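Local atomic coordinates of 2',5'-phosphodiesterase 12 (Homo sapiens, PDB entry 4Z2B), a protein that belongs to the endonuclease/exonuclease/phosphatase family and joins a DNase I-like domain, here with magnesium bound, to an N-terminal domain of the E-set clan. Residues L275-V280 with H302-P307; I148-Y153 with Q224-A229; H323-S328 with T381-L386. One frame throughout, in Å; residues are numbered along the deposited sequence. Where two conformers were deposited one is given.

Interaction 1 (L275-V280 with H302-P307). With 4LC (3-(6-{[(2S,3S)-3-(hydroxymethyl)-2-phenylmorpholin-4-yl]carbonyl}-1-methyl-1H-benzimidazol-2-yl)-1H-indole-6-carbonitrile), chain F; EDO (1,2-ethanediol), chain C; SO4 (sulfate ion), chain B.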
loop_
_atom_site.group_PDB
_atom_site.type_symbol
_atom_site.label_atom_id
_atom_site.label_comp_id
_atom_site.label_asym_id
_atom_site.label_seq_id
_atom_site.Cartn_x
_atom_site.Cartn_y
_atom_site.Cartn_z
ATOM N N LEU A 275 4.064 -5.684 -25.699
ATOM C CA LEU A 275 2.845 -6.488 -25.615
ATOM C C LEU A 275 3.023 -7.753 -24.765
ATOM O O LEU A 275 2.012 -8.368 -24.404
ATOM C CB LEU A 275 2.256 -6.808 -27.015
ATOM C CG LEU A 275 1.747 -5.554 -27.799
ATOM C CD1 LEU A 275 1.209 -5.931 -29.183
ATOM C CD2 LEU A 275 0.670 -4.775 -27.021
ATOM N N GLN A 276 4.271 -8.097 -24.387
ATOM C CA GLN A 276 4.482 -9.261 -23.527
ATOM C C GLN A 276 4.640 -8.819 -22.057
ATOM O O GLN A 276 4.775 -9.682 -21.183
ATOM C CB GLN A 276 5.647 -10.175 -24.006
ATOM C CG GLN A 276 7.019 -9.525 -24.090
ATOM C CD GLN A 276 8.190 -10.471 -24.263
ATOM O OE1 GLN A 276 9.169 -10.428 -23.500
ATOM N NE2 GLN A 276 8.162 -11.284 -25.315
ATOM N N ARG A 277 4.557 -7.472 -21.769
ATOM C CA ARG A 277 4.631 -6.920 -20.393
ATOM C C ARG A 277 3.295 -7.061 -19.679
ATOM O O ARG A 277 2.241 -6.883 -20.300
ATOM C CB ARG A 277 5.061 -5.441 -20.375
ATOM C CG ARG A 277 6.334 -5.148 -21.189
ATOM C CD ARG A 277 7.664 -5.459 -20.502
ATOM N NE ARG A 277 7.757 -6.800 -19.904
ATOM C CZ ARG A 277 8.102 -7.901 -20.563
ATOM N NH1 ARG A 277 8.164 -9.064 -19.933
ATOM N NH2 ARG A 277 8.336 -7.857 -21.871
ATOM N N SER A 278 3.317 -7.373 -18.383
ATOM C CA SER A 278 2.028 -7.578 -17.723
ATOM C C SER A 278 1.626 -6.397 -16.797
ATOM O O SER A 278 0.612 -6.515 -16.102
ATOM C CB SER A 278 2.014 -8.920 -16.984
ATOM O OG SER A 278 2.923 -8.956 -15.896
ATOM N N SER A 279 2.336 -5.226 -16.841
ATOM C CA SER A 279 1.947 -4.107 -15.961
ATOM C C SER A 279 0.503 -3.673 -16.178
ATOM O O SER A 279 -0.027 -3.710 -17.303
ATOM C CB SER A 279 2.867 -2.903 -16.107
ATOM O OG SER A 279 4.086 -3.141 -15.417
ATOM N N VAL A 280 -0.124 -3.284 -15.068
ATOM C CA VAL A 280 -1.519 -2.867 -15.004
ATOM C C VAL A 280 -1.610 -1.467 -14.433
ATOM O O VAL A 280 -0.656 -0.927 -13.865
ATOM C CB VAL A 280 -2.384 -3.865 -14.210
ATOM C CG1 VAL A 280 -2.419 -5.218 -14.910
ATOM C CG2 VAL A 280 -1.878 -4.021 -12.767
ATOM N N HIS A 302 2.605 0.328 -11.454
ATOM C CA HIS A 302 3.923 -0.246 -11.235
ATOM C C HIS A 302 4.468 -0.567 -12.607
ATOM O O HIS A 302 4.023 -1.530 -13.249
ATOM C CB HIS A 302 3.843 -1.476 -10.311
ATOM C CG HIS A 302 5.184 -2.049 -9.932
ATOM N ND1 HIS A 302 5.280 -3.284 -9.313
ATOM C CD2 HIS A 302 6.438 -1.547 -10.094
ATOM C CE1 HIS A 302 6.574 -3.490 -9.109
ATOM N NE2 HIS A 302 7.310 -2.503 -9.615
ATOM N N LEU A 303 5.366 0.273 -13.100
ATOM C CA LEU A 303 5.869 0.108 -14.475
ATOM C C LEU A 303 7.012 -0.907 -14.548
ATOM O O LEU A 303 7.568 -1.296 -13.515
ATOM C CB LEU A 303 6.300 1.461 -15.066
ATOM C CG LEU A 303 5.190 2.559 -15.128
ATOM C CD1 LEU A 303 5.675 3.756 -15.952
ATOM C CD2 LEU A 303 3.898 2.016 -15.735
ATOM N N TYR A 304 7.312 -1.363 -15.774
ATOM C CA TYR A 304 8.368 -2.346 -16.076
ATOM C C TYR A 304 9.666 -2.032 -15.312
ATOM O O TYR A 304 10.128 -0.886 -15.334
ATOM C CB TYR A 304 8.633 -2.365 -17.579
ATOM C CG TYR A 304 9.609 -3.439 -18.002
ATOM C CD1 TYR A 304 9.426 -4.764 -17.616
ATOM C CD2 TYR A 304 10.665 -3.148 -18.862
ATOM C CE1 TYR A 304 10.316 -5.764 -18.012
ATOM C CE2 TYR A 304 11.540 -4.149 -19.294
ATOM C CZ TYR A 304 11.377 -5.449 -18.838
ATOM O OH TYR A 304 12.245 -6.448 -19.228
ATOM N N TRP A 305 10.229 -3.050 -14.625
ATOM C CA TRP A 305 11.393 -2.896 -13.738
ATOM C C TRP A 305 12.769 -2.692 -14.408
ATOM O O TRP A 305 13.669 -2.196 -13.727
ATOM C CB TRP A 305 11.536 -4.164 -12.845
ATOM C CG TRP A 305 11.998 -5.379 -13.627
ATOM C CD1 TRP A 305 11.224 -6.207 -14.388
ATOM C CD2 TRP A 305 13.353 -5.840 -13.785
ATOM N NE1 TRP A 305 12.008 -7.155 -15.005
ATOM C CE2 TRP A 305 13.320 -6.946 -14.663
ATOM C CE3 TRP A 305 14.602 -5.415 -13.274
ATOM C CZ2 TRP A 305 14.480 -7.645 -15.039
ATOM C CZ3 TRP A 305 15.749 -6.129 -13.625
ATOM C CH2 TRP A 305 15.679 -7.230 -14.495
ATOM N N HIS A 306 13.005 -3.232 -15.625
ATOM C CA HIS A 306 14.362 -3.353 -16.172
ATOM C C HIS A 306 15.112 -2.020 -16.271
ATOM O O HIS A 306 14.550 -1.030 -16.768
ATOM C CB HIS A 306 14.361 -4.079 -17.525
ATOM C CG HIS A 306 15.683 -4.640 -17.947
ATOM N ND1 HIS A 306 16.662 -3.835 -18.518
ATOM C CD2 HIS A 306 16.135 -5.919 -17.902
ATOM C CE1 HIS A 306 17.687 -4.642 -18.764
ATOM N NE2 HIS A 306 17.405 -5.909 -18.435
ATOM N N PRO A 307 16.393 -1.964 -15.796
ATOM C CA PRO A 307 17.141 -0.688 -15.847
ATOM C C PRO A 307 17.212 -0.094 -17.258
ATOM O O PRO A 307 17.268 1.118 -17.401
ATOM C CB PRO A 307 18.547 -1.076 -15.342
ATOM C CG PRO A 307 18.612 -2.581 -15.474
ATOM C CD PRO A 307 17.204 -3.022 -15.157
HETATM C C13 4LC F . 14.278 -5.615 -9.145
HETATM C C17 4LC F . 13.162 -6.311 -8.427
HETATM C C20 4LC F . 12.212 -6.876 -10.635
HETATM C C01 4LC F . 14.369 -1.194 -10.163
HETATM N N05 4LC F . 15.340 -2.262 -10.435
HETATM C C06 4LC F . 16.516 -2.217 -11.137
HETATM N N07 4LC F . 17.188 -3.354 -11.092
HETATM C C08 4LC F . 16.334 -4.241 -10.437
HETATM C C09 4LC F . 16.474 -5.606 -10.179
HETATM C C11 4LC F . 15.459 -6.271 -9.506
HETATM C C14 4LC F . 14.132 -4.250 -9.408
HETATM C C16 4LC F . 15.173 -3.587 -10.044
HETATM O O18 4LC F . 13.130 -6.307 -7.211
HETATM N N19 4LC F . 12.197 -6.921 -9.165
HETATM C C23 4LC F . 12.003 -8.265 -11.190
HETATM O O26 4LC F . 10.766 -8.825 -10.702
HETATM C C27 4LC F . 10.721 -8.912 -9.271
HETATM C C29 4LC F . 10.979 -7.552 -8.607
HETATM C C31 4LC F . 9.768 -6.623 -8.701
HETATM O O34 4LC F . 10.088 -5.302 -8.282
HETATM C C36 4LC F . 11.582 -10.075 -8.791
HETATM C C37 4LC F . 11.374 -11.349 -9.308
HETATM C C39 4LC F . 12.112 -12.433 -8.851
HETATM C C41 4LC F . 13.077 -12.258 -7.879
HETATM C C43 4LC F . 13.284 -11.003 -7.337
HETATM C C45 4LC F . 12.551 -9.913 -7.798
HETATM C C47 4LC F . 17.157 -0.984 -11.609
HETATM C C48 4LC F . 18.471 -0.624 -11.432
HETATM N N50 4LC F . 18.711 0.588 -12.023
HETATM C C52 4LC F . 17.526 1.106 -12.489
HETATM C C53 4LC F . 17.254 2.328 -13.099
HETATM C C55 4LC F . 15.956 2.576 -13.542
HETATM C C56 4LC F . 14.952 1.617 -13.382
HETATM C C58 4LC F . 15.240 0.391 -12.783
HETATM C C60 4LC F . 16.529 0.117 -12.320
HETATM C C61 4LC F . 15.633 3.861 -14.102
HETATM N N62 4LC F . 15.352 4.874 -14.527
HETATM C C1 EDO C . 6.688 -4.092 -12.598
HETATM O O1 EDO C . 5.655 -4.865 -13.136
HETATM C C2 EDO C . 7.995 -4.871 -12.750
HETATM O O2 EDO C . 8.177 -5.113 -14.118
HETATM S S SO4 B . 6.624 -7.824 -16.639
HETATM O O1 SO4 B . 6.853 -7.250 -15.309
HETATM O O2 SO4 B . 5.897 -6.905 -17.442
HETATM O O3 SO4 B . 7.919 -8.093 -17.285
HETATM O O4 SO4 B . 5.852 -9.072 -16.516
HETATM O O HOH W 1 1.483 -2.807 -12.839
#
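S279 and R277 reach across to H302 and Y304 in two different ways. With its oxygen anti to the carbonyl carbon (chi1 -77°), S279 directs OG at the main chain of H302 and donates to H302 O over 2.7 Å, in the carbonyl plane. Water 1 adds a second donor to H302 O and accepts from V280 N at 2.8 Å, bridging the segments beside the direct bond. The R277 chain, bent at chi2 and chi3, lays CD over one face of the Y304 ring, a CH-pi contact 3.6 Å from CD to the centroid and 18° off the normal. H306 N covers the opposite face. Because guanidinium and ring planes are 42° apart, this is no flat stack. The guanidinium edge grips the sulfate instead: R277 NH1 donates to sulfate O3 at 2.8 Å, and R277 NE to both O3 and O2. S278 N also binds O2, while R277 NH2 donates to Q276 OE1. W305, with P307 part of the 4LC pocket, packs a ring face against C20 of that ligand. The two loops meet where the chain passes from helix 268-275 to strand 280-288 and from strand 295-302 toward helix 310-331, whose Q316 touches R277, S279 and L303.

Interaction 2 (I148-Y153 with Q224-A229); sequences ILADTY and QHEGLA. With 4LC (3-(6-{[(2S,3S)-3-(hydroxymethyl)-2-phenylmorpholin-4-yl]carbonyl}-1-methyl-1H-benzimidazol-2-yl)-1H-indole-6-carbonitrile), chain F.
This is a polar and apolar contact between a helix start and a strand start at the ligand pocket: helix 151-154, with A150 as its N-cap residue, meets the turn leading into strand 227-233 through Y153 and E226. The polar evidence is the bond from Y153 OH to E226 OE2, 2.6 Å long, which uses the anti lone pair of the carboxylate oxygen. OE2 lies at the edge of the tyrosine ring, near its plane, and the ring and carboxylate planes are 65° apart. E226 gets there by folding: CG sits between its backbone N and carbonyl carbon (chi1 43°), and a second bend at chi2 (72°) turns the carboxylate to the hydroxyl. The same OE2 forms a salt bridge with K223, so two groups hold it. The apolar evidence starts with A150 CB, 3.8 Å from E226 CG. T152 CG2 lies 3.5 Å from H225 O and also sits over the centre of one Y153 face, while ligand 4LC covers the opposite face with C27. The ring is therefore packed on both sides and fixed at its hydroxyl. Y153 CD1 comes within 3.4 Å of 4LC C37. Strand 192-198 lies beside both segments: E197 OE1 accepts from A150 N, I148 packs on L195 and V198, and G227 shares a backbone bond with V198.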
loop_
_atom_site.group_PDB
_atom_site.type_symbol
_atom_site.label_atom_id
_atom_site.label_comp_id
_atom_site.label_asym_id
_atom_site.label_seq_id
_atom_site.Cartn_x
_atom_site.Cartn_y
_atom_site.Cartn_z
ATOM N N ILE A 148 5.470 -1.968 -1.398
ATOM C CA ILE A 148 5.681 -2.647 -0.113
ATOM C C ILE A 148 6.524 -3.940 -0.191
ATOM O O ILE A 148 6.648 -4.603 0.840
ATOM C CB ILE A 148 4.327 -2.937 0.602
ATOM C CG1 ILE A 148 3.407 -3.888 -0.196
ATOM C CG2 ILE A 148 3.623 -1.615 0.944
ATOM C CD1 ILE A 148 2.194 -4.444 0.624
ATOM N N LEU A 149 7.082 -4.269 -1.371
ATOM C CA LEU A 149 7.953 -5.434 -1.636
ATOM C C LEU A 149 7.169 -6.733 -1.420
ATOM O O LEU A 149 6.882 -7.141 -0.289
ATOM C CB LEU A 149 9.247 -5.358 -0.780
ATOM C CG LEU A 149 10.172 -6.581 -0.715
ATOM C CD1 LEU A 149 10.654 -7.008 -2.097
ATOM C CD2 LEU A 149 11.358 -6.311 0.243
ATOM N N ALA A 150 6.806 -7.368 -2.519
ATOM C CA ALA A 150 5.994 -8.584 -2.437
ATOM C C ALA A 150 6.779 -9.731 -1.868
ATOM O O ALA A 150 7.949 -9.941 -2.216
ATOM C CB ALA A 150 5.442 -8.954 -3.806
ATOM N N ASP A 151 6.119 -10.505 -1.010
ATOM C CA ASP A 151 6.674 -11.727 -0.430
ATOM C C ASP A 151 7.025 -12.739 -1.534
ATOM O O ASP A 151 8.000 -13.467 -1.387
ATOM C CB ASP A 151 5.670 -12.357 0.561
ATOM C CG ASP A 151 6.183 -13.642 1.192
ATOM O OD1 ASP A 151 7.213 -13.594 1.859
ATOM O OD2 ASP A 151 5.583 -14.698 0.950
ATOM N N THR A 152 6.244 -12.777 -2.646
ATOM C CA THR A 152 6.537 -13.718 -3.740
ATOM C C THR A 152 7.966 -13.462 -4.287
ATOM O O THR A 152 8.686 -14.412 -4.612
ATOM C CB THR A 152 5.443 -13.688 -4.832
ATOM O OG1 THR A 152 5.745 -14.723 -5.772
ATOM C CG2 THR A 152 5.355 -12.344 -5.565
ATOM N N TYR A 153 8.413 -12.199 -4.273
ATOM C CA TYR A 153 9.778 -11.880 -4.683
ATOM C C TYR A 153 10.765 -11.971 -3.522
ATOM O O TYR A 153 11.859 -12.494 -3.704
ATOM C CB TYR A 153 9.862 -10.477 -5.320
ATOM C CG TYR A 153 8.848 -10.261 -6.423
ATOM C CD1 TYR A 153 8.595 -11.253 -7.368
ATOM C CD2 TYR A 153 8.062 -9.110 -6.459
ATOM C CE1 TYR A 153 7.679 -11.053 -8.391
ATOM C CE2 TYR A 153 7.108 -8.917 -7.456
ATOM C CZ TYR A 153 6.911 -9.902 -8.411
ATOM O OH TYR A 153 6.015 -9.758 -9.428
ATOM N N GLN A 224 0.329 -10.287 -12.033
ATOM C CA GLN A 224 0.587 -11.688 -12.336
ATOM C C GLN A 224 0.735 -12.484 -11.007
ATOM O O GLN A 224 -0.158 -13.278 -10.667
ATOM C CB GLN A 224 1.823 -11.792 -13.244
ATOM C CG GLN A 224 2.087 -13.142 -13.904
ATOM C CD GLN A 224 3.373 -13.105 -14.720
ATOM O OE1 GLN A 224 3.934 -12.036 -15.024
ATOM N NE2 GLN A 224 3.878 -14.277 -15.085
ATOM N N HIS A 225 1.794 -12.194 -10.218
ATOM C CA HIS A 225 2.134 -12.890 -8.957
ATOM C C HIS A 225 1.784 -12.098 -7.683
ATOM O O HIS A 225 1.975 -12.583 -6.562
ATOM C CB HIS A 225 3.656 -13.166 -8.936
ATOM C CG HIS A 225 4.189 -13.702 -10.224
ATOM N ND1 HIS A 225 3.817 -14.960 -10.696
ATOM C CD2 HIS A 225 5.068 -13.149 -11.092
ATOM C CE1 HIS A 225 4.453 -15.110 -11.850
ATOM N NE2 HIS A 225 5.234 -14.058 -12.123
ATOM N N GLU A 226 1.339 -10.847 -7.868
ATOM C CA GLU A 226 1.046 -9.837 -6.854
ATOM C C GLU A 226 0.387 -8.699 -7.607
ATOM O O GLU A 226 0.362 -8.749 -8.840
ATOM C CB GLU A 226 2.371 -9.390 -6.166
ATOM C CG GLU A 226 3.557 -9.169 -7.118
ATOM C CD GLU A 226 3.539 -7.947 -8.024
ATOM O OE1 GLU A 226 2.876 -6.947 -7.679
ATOM O OE2 GLU A 226 4.209 -7.980 -9.077
ATOM N N GLY A 227 -0.073 -7.666 -6.917
ATOM C CA GLY A 227 -0.698 -6.555 -7.623
ATOM C C GLY A 227 -0.740 -5.213 -6.913
ATOM O O GLY A 227 0.074 -4.903 -6.027
ATOM N N LEU A 228 -1.711 -4.407 -7.324
ATOM C CA LEU A 228 -1.884 -3.058 -6.828
ATOM C C LEU A 228 -3.027 -2.963 -5.864
ATOM O O LEU A 228 -4.049 -3.628 -6.071
ATOM C CB LEU A 228 -2.190 -2.122 -8.019
ATOM C CG LEU A 228 -1.196 -2.122 -9.204
ATOM C CD1 LEU A 228 -1.721 -1.245 -10.292
ATOM C CD2 LEU A 228 0.190 -1.628 -8.762
ATOM N N ALA A 229 -2.894 -2.112 -4.836
ATOM C CA ALA A 229 -4.048 -1.850 -3.950
ATOM C C ALA A 229 -4.255 -0.349 -3.778
ATOM O O ALA A 229 -3.289 0.403 -3.760
ATOM C CB ALA A 229 -3.877 -2.518 -2.590
HETATM C C13 4LC F . 14.278 -5.615 -9.145
HETATM C C17 4LC F . 13.162 -6.311 -8.427
HETATM C C20 4LC F . 12.212 -6.876 -10.635
HETATM C C01 4LC F . 14.369 -1.194 -10.163
HETATM N N05 4LC F . 15.340 -2.262 -10.435
HETATM C C06 4LC F . 16.516 -2.217 -11.137
HETATM N N07 4LC F . 17.188 -3.354 -11.092
HETATM C C08 4LC F . 16.334 -4.241 -10.437
HETATM C C09 4LC F . 16.474 -5.606 -10.179
HETATM C C11 4LC F . 15.459 -6.271 -9.506
HETATM C C14 4LC F . 14.132 -4.250 -9.408
HETATM C C16 4LC F . 15.173 -3.587 -10.044
HETATM O O18 4LC F . 13.130 -6.307 -7.211
HETATM N N19 4LC F . 12.197 -6.921 -9.165
HETATM C C23 4LC F . 12.003 -8.265 -11.190
HETATM O O26 4LC F . 10.766 -8.825 -10.702
HETATM C C27 4LC F . 10.721 -8.912 -9.271
HETATM C C29 4LC F . 10.979 -7.552 -8.607
HETATM C C31 4LC F . 9.768 -6.623 -8.701
HETATM O O34 4LC F . 10.088 -5.302 -8.282
HETATM C C36 4LC F . 11.582 -10.075 -8.791
HETATM C C37 4LC F . 11.374 -11.349 -9.308
HETATM C C39 4LC F . 12.112 -12.433 -8.851
HETATM C C41 4LC F . 13.077 -12.258 -7.879
HETATM C C43 4LC F . 13.284 -11.003 -7.337
HETATM C C45 4LC F . 12.551 -9.913 -7.798
HETATM C C47 4LC F . 17.157 -0.984 -11.609
HETATM C C48 4LC F . 18.471 -0.624 -11.432
HETATM N N50 4LC F . 18.711 0.588 -12.023
HETATM C C52 4LC F . 17.526 1.106 -12.489
HETATM C C53 4LC F . 17.254 2.328 -13.099
HETATM C C55 4LC F . 15.956 2.576 -13.542
HETATM C C56 4LC F . 14.952 1.617 -13.382
HETATM C C58 4LC F . 15.240 0.391 -12.783
HETATM C C60 4LC F . 16.529 0.117 -12.320
HETATM C C61 4LC F . 15.633 3.861 -14.102
HETATM N N62 4LC F . 15.352 4.874 -14.527
#

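Interaction 3 (H323-S328 with T381-L386); sequences HIRHVS and THFFKL
R325 meets F383 and F384 along its whole length, and following it outward shows how the helix grips the loop. CB lies 3.9 Å from F384 CE2, so the root of the side chain belongs to the second phenylalanine. With CG anti to the backbone N (chi1 174°) and the chain extended as far as NE, the remaining atoms run across the face of F383. CG lies over the CE1 and CZ rim, and CD comes to 3.5 Å from F383 CE1 in a CH-pi contact. NE stands over the centre of the ring. CZ is 3.7 Å from the F383 centroid, and the guanidinium and ring planes differ by 4°. This is both a flat stack and a cation-pi contact. At the tip, NH1 approaches F383 CG at 3.5 Å, whereas NH2 lies over the CD2 side. NH1 also donates to water 2 at 3.0 Å, and this water accepts from F383 N too, tying the tip to the loop backbone.

F384 inserts differently, edge first. Its CZ lies 3.4 Å from R325 N, with S328 OG also near the ring plane, and I324 CG2 packs on CZ at 3.8 Å. One F384 face is covered by F383 CE1, which puts the two neighbouring rings in contact with each other. S328 OG, though beside the ring, is satisfied within the helix: it donates to I324 O from 41° above the carbonyl plane, and that oxygen also accepts from S328 N. The contact lies on helix 310-331 where it packs against its sheet. V337 of strand 337-342 touches I324, S328 and F384, while H323 and V327 lean on strand 280-288. The loop itself runs between strands 380-381 and 386-388.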
loop_
_atom_site.group_PDB
_atom_site.type_symbol
_atom_site.label_atom_id
_atom_site.label_comp_id
_atom_site.label_asym_id
_atom_site.label_seq_id
_atom_site.Cartn_x
_atom_site.Cartn_y
_atom_site.Cartn_z
ATOM N N HIS A 323 -5.517 6.759 -21.140
ATOM C CA HIS A 323 -6.637 6.119 -20.422
ATOM C C HIS A 323 -7.170 7.055 -19.307
ATOM O O HIS A 323 -8.391 7.220 -19.162
ATOM C CB HIS A 323 -6.226 4.757 -19.826
ATOM C CG HIS A 323 -7.362 4.040 -19.163
ATOM N ND1 HIS A 323 -8.456 3.587 -19.890
ATOM C CD2 HIS A 323 -7.555 3.743 -17.856
ATOM C CE1 HIS A 323 -9.263 3.013 -19.009
ATOM N NE2 HIS A 323 -8.780 3.105 -17.773
ATOM N N ILE A 324 -6.245 7.679 -18.539
ATOM C CA ILE A 324 -6.612 8.590 -17.448
ATOM C C ILE A 324 -7.351 9.798 -18.032
ATOM O O ILE A 324 -8.355 10.202 -17.452
ATOM C CB ILE A 324 -5.397 8.988 -16.588
ATOM C CG1 ILE A 324 -4.847 7.739 -15.835
ATOM C CG2 ILE A 324 -5.748 10.118 -15.610
ATOM C CD1 ILE A 324 -3.461 7.894 -15.380
ATOM N N ARG A 325 -6.907 10.320 -19.204
ATOM C CA ARG A 325 -7.601 11.433 -19.906
ATOM C C ARG A 325 -9.038 11.059 -20.179
ATOM O O ARG A 325 -9.938 11.845 -19.881
ATOM C CB ARG A 325 -6.906 11.810 -21.232
ATOM C CG ARG A 325 -7.695 12.862 -22.034
ATOM C CD ARG A 325 -6.886 13.459 -23.174
ATOM N NE ARG A 325 -7.645 14.508 -23.853
ATOM C CZ ARG A 325 -7.139 15.358 -24.740
ATOM N NH1 ARG A 325 -5.852 15.307 -25.061
ATOM N NH2 ARG A 325 -7.913 16.271 -25.307
ATOM N N HIS A 326 -9.253 9.862 -20.734
ATOM C CA HIS A 326 -10.590 9.359 -21.054
ATOM C C HIS A 326 -11.460 9.285 -19.792
ATOM O O HIS A 326 -12.579 9.788 -19.791
ATOM C CB HIS A 326 -10.487 7.983 -21.719
ATOM C CG HIS A 326 -11.816 7.347 -21.965
ATOM N ND1 HIS A 326 -12.662 7.811 -22.955
ATOM C CD2 HIS A 326 -12.396 6.293 -21.349
ATOM C CE1 HIS A 326 -13.729 7.024 -22.910
ATOM N NE2 HIS A 326 -13.607 6.090 -21.971
ATOM N N VAL A 327 -10.952 8.664 -18.721
ATOM C CA VAL A 327 -11.723 8.539 -17.483
ATOM C C VAL A 327 -12.026 9.916 -16.865
ATOM O O VAL A 327 -13.196 10.227 -16.566
ATOM C CB VAL A 327 -10.984 7.642 -16.463
ATOM C CG1 VAL A 327 -11.752 7.588 -15.126
ATOM C CG2 VAL A 327 -10.789 6.243 -17.031
ATOM N N SER A 328 -10.975 10.719 -16.657
ATOM C CA SER A 328 -11.118 11.976 -15.941
ATOM C C SER A 328 -11.738 13.111 -16.771
ATOM O O SER A 328 -12.253 14.047 -16.160
ATOM C CB SER A 328 -9.774 12.419 -15.364
ATOM O OG SER A 328 -8.878 12.861 -16.370
ATOM N N THR A 381 3.058 13.211 -27.080
ATOM C CA THR A 381 2.556 14.348 -26.310
ATOM C C THR A 381 1.351 13.942 -25.472
ATOM O O THR A 381 0.632 13.013 -25.828
ATOM C CB THR A 381 2.134 15.538 -27.223
ATOM O OG1 THR A 381 1.054 15.096 -28.033
ATOM C CG2 THR A 381 3.278 16.089 -28.102
ATOM N N HIS A 382 1.103 14.674 -24.382
ATOM C CA HIS A 382 -0.080 14.495 -23.550
ATOM C C HIS A 382 -0.483 15.891 -23.094
ATOM O O HIS A 382 0.362 16.787 -23.086
ATOM C CB HIS A 382 0.172 13.518 -22.388
ATOM C CG HIS A 382 1.025 14.077 -21.289
ATOM N ND1 HIS A 382 0.487 14.857 -20.294
ATOM C CD2 HIS A 382 2.337 13.895 -21.035
ATOM C CE1 HIS A 382 1.489 15.148 -19.479
ATOM N NE2 HIS A 382 2.610 14.565 -19.863
ATOM N N PHE A 383 -1.750 16.084 -22.744
ATOM C CA PHE A 383 -2.269 17.414 -22.419
ATOM C C PHE A 383 -2.298 17.747 -20.912
ATOM O O PHE A 383 -2.686 18.854 -20.563
ATOM C CB PHE A 383 -3.683 17.567 -23.032
ATOM C CG PHE A 383 -4.892 17.147 -22.206
ATOM C CD1 PHE A 383 -4.834 16.043 -21.357
ATOM C CD2 PHE A 383 -6.109 17.803 -22.347
ATOM C CE1 PHE A 383 -5.935 15.682 -20.581
ATOM C CE2 PHE A 383 -7.218 17.422 -21.592
ATOM C CZ PHE A 383 -7.127 16.355 -20.725
ATOM N N PHE A 384 -1.949 16.792 -20.026
ATOM C CA PHE A 384 -2.004 17.036 -18.579
ATOM C C PHE A 384 -0.900 17.969 -18.078
ATOM O O PHE A 384 0.205 17.948 -18.599
ATOM C CB PHE A 384 -1.876 15.704 -17.810
ATOM C CG PHE A 384 -3.069 14.793 -17.871
ATOM C CD1 PHE A 384 -4.176 15.013 -17.054
ATOM C CD2 PHE A 384 -3.069 13.682 -18.704
ATOM C CE1 PHE A 384 -5.270 14.140 -17.085
ATOM C CE2 PHE A 384 -4.154 12.805 -18.726
ATOM C CZ PHE A 384 -5.249 13.044 -17.927
ATOM N N LYS A 385 -1.199 18.742 -17.026
ATOM C CA LYS A 385 -0.248 19.636 -16.355
ATOM C C LYS A 385 0.023 18.978 -15.003
ATOM O O LYS A 385 -0.780 19.090 -14.083
ATOM C CB LYS A 385 -0.817 21.071 -16.237
ATOM C CG LYS A 385 -1.373 21.645 -17.557
ATOM C CD LYS A 385 -0.344 21.748 -18.685
ATOM C CE LYS A 385 -1.022 22.113 -20.002
ATOM N NZ LYS A 385 -0.249 21.619 -21.180
ATOM N N LEU A 386 1.076 18.161 -14.953
ATOM C CA LEU A 386 1.407 17.348 -13.781
ATOM C C LEU A 386 2.718 17.736 -13.158
ATOM O O LEU A 386 3.663 18.093 -13.861
ATOM C CB LEU A 386 1.491 15.866 -14.209
ATOM C CG LEU A 386 0.240 15.262 -14.839
ATOM C CD1 LEU A 386 0.567 13.938 -15.529
ATOM C CD2 LEU A 386 -0.887 15.081 -13.796
HETATM O O HOH W 2 -3.408 14.098 -23.739
#

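How the interactions relate
From the N terminus, interaction 2 comes first and closes a loop of 70 residues between 148-153 and 224-229. Interaction 1 then brings 275-280 and 302-307 together, closing a shorter span of 21 residues made mostly of the antiparallel pair 280-288 and 295-302. Interaction 3 closes 52 residues between 323-328 and 381-386. The three follow in series; none nests in or crosses another. Interactions 1 and 2 touch, V280 CG2 lying 3.7 Å from L228 CD1, where the six- and seven-strand sheets meet, and both reach 4LC. Interaction 3 stands apart, its centre about 20 Å from that of interaction 1, but helix 310-331 links them, supplying 323-328 to interaction 3 and Q316 and I312 as neighbours of interaction 1.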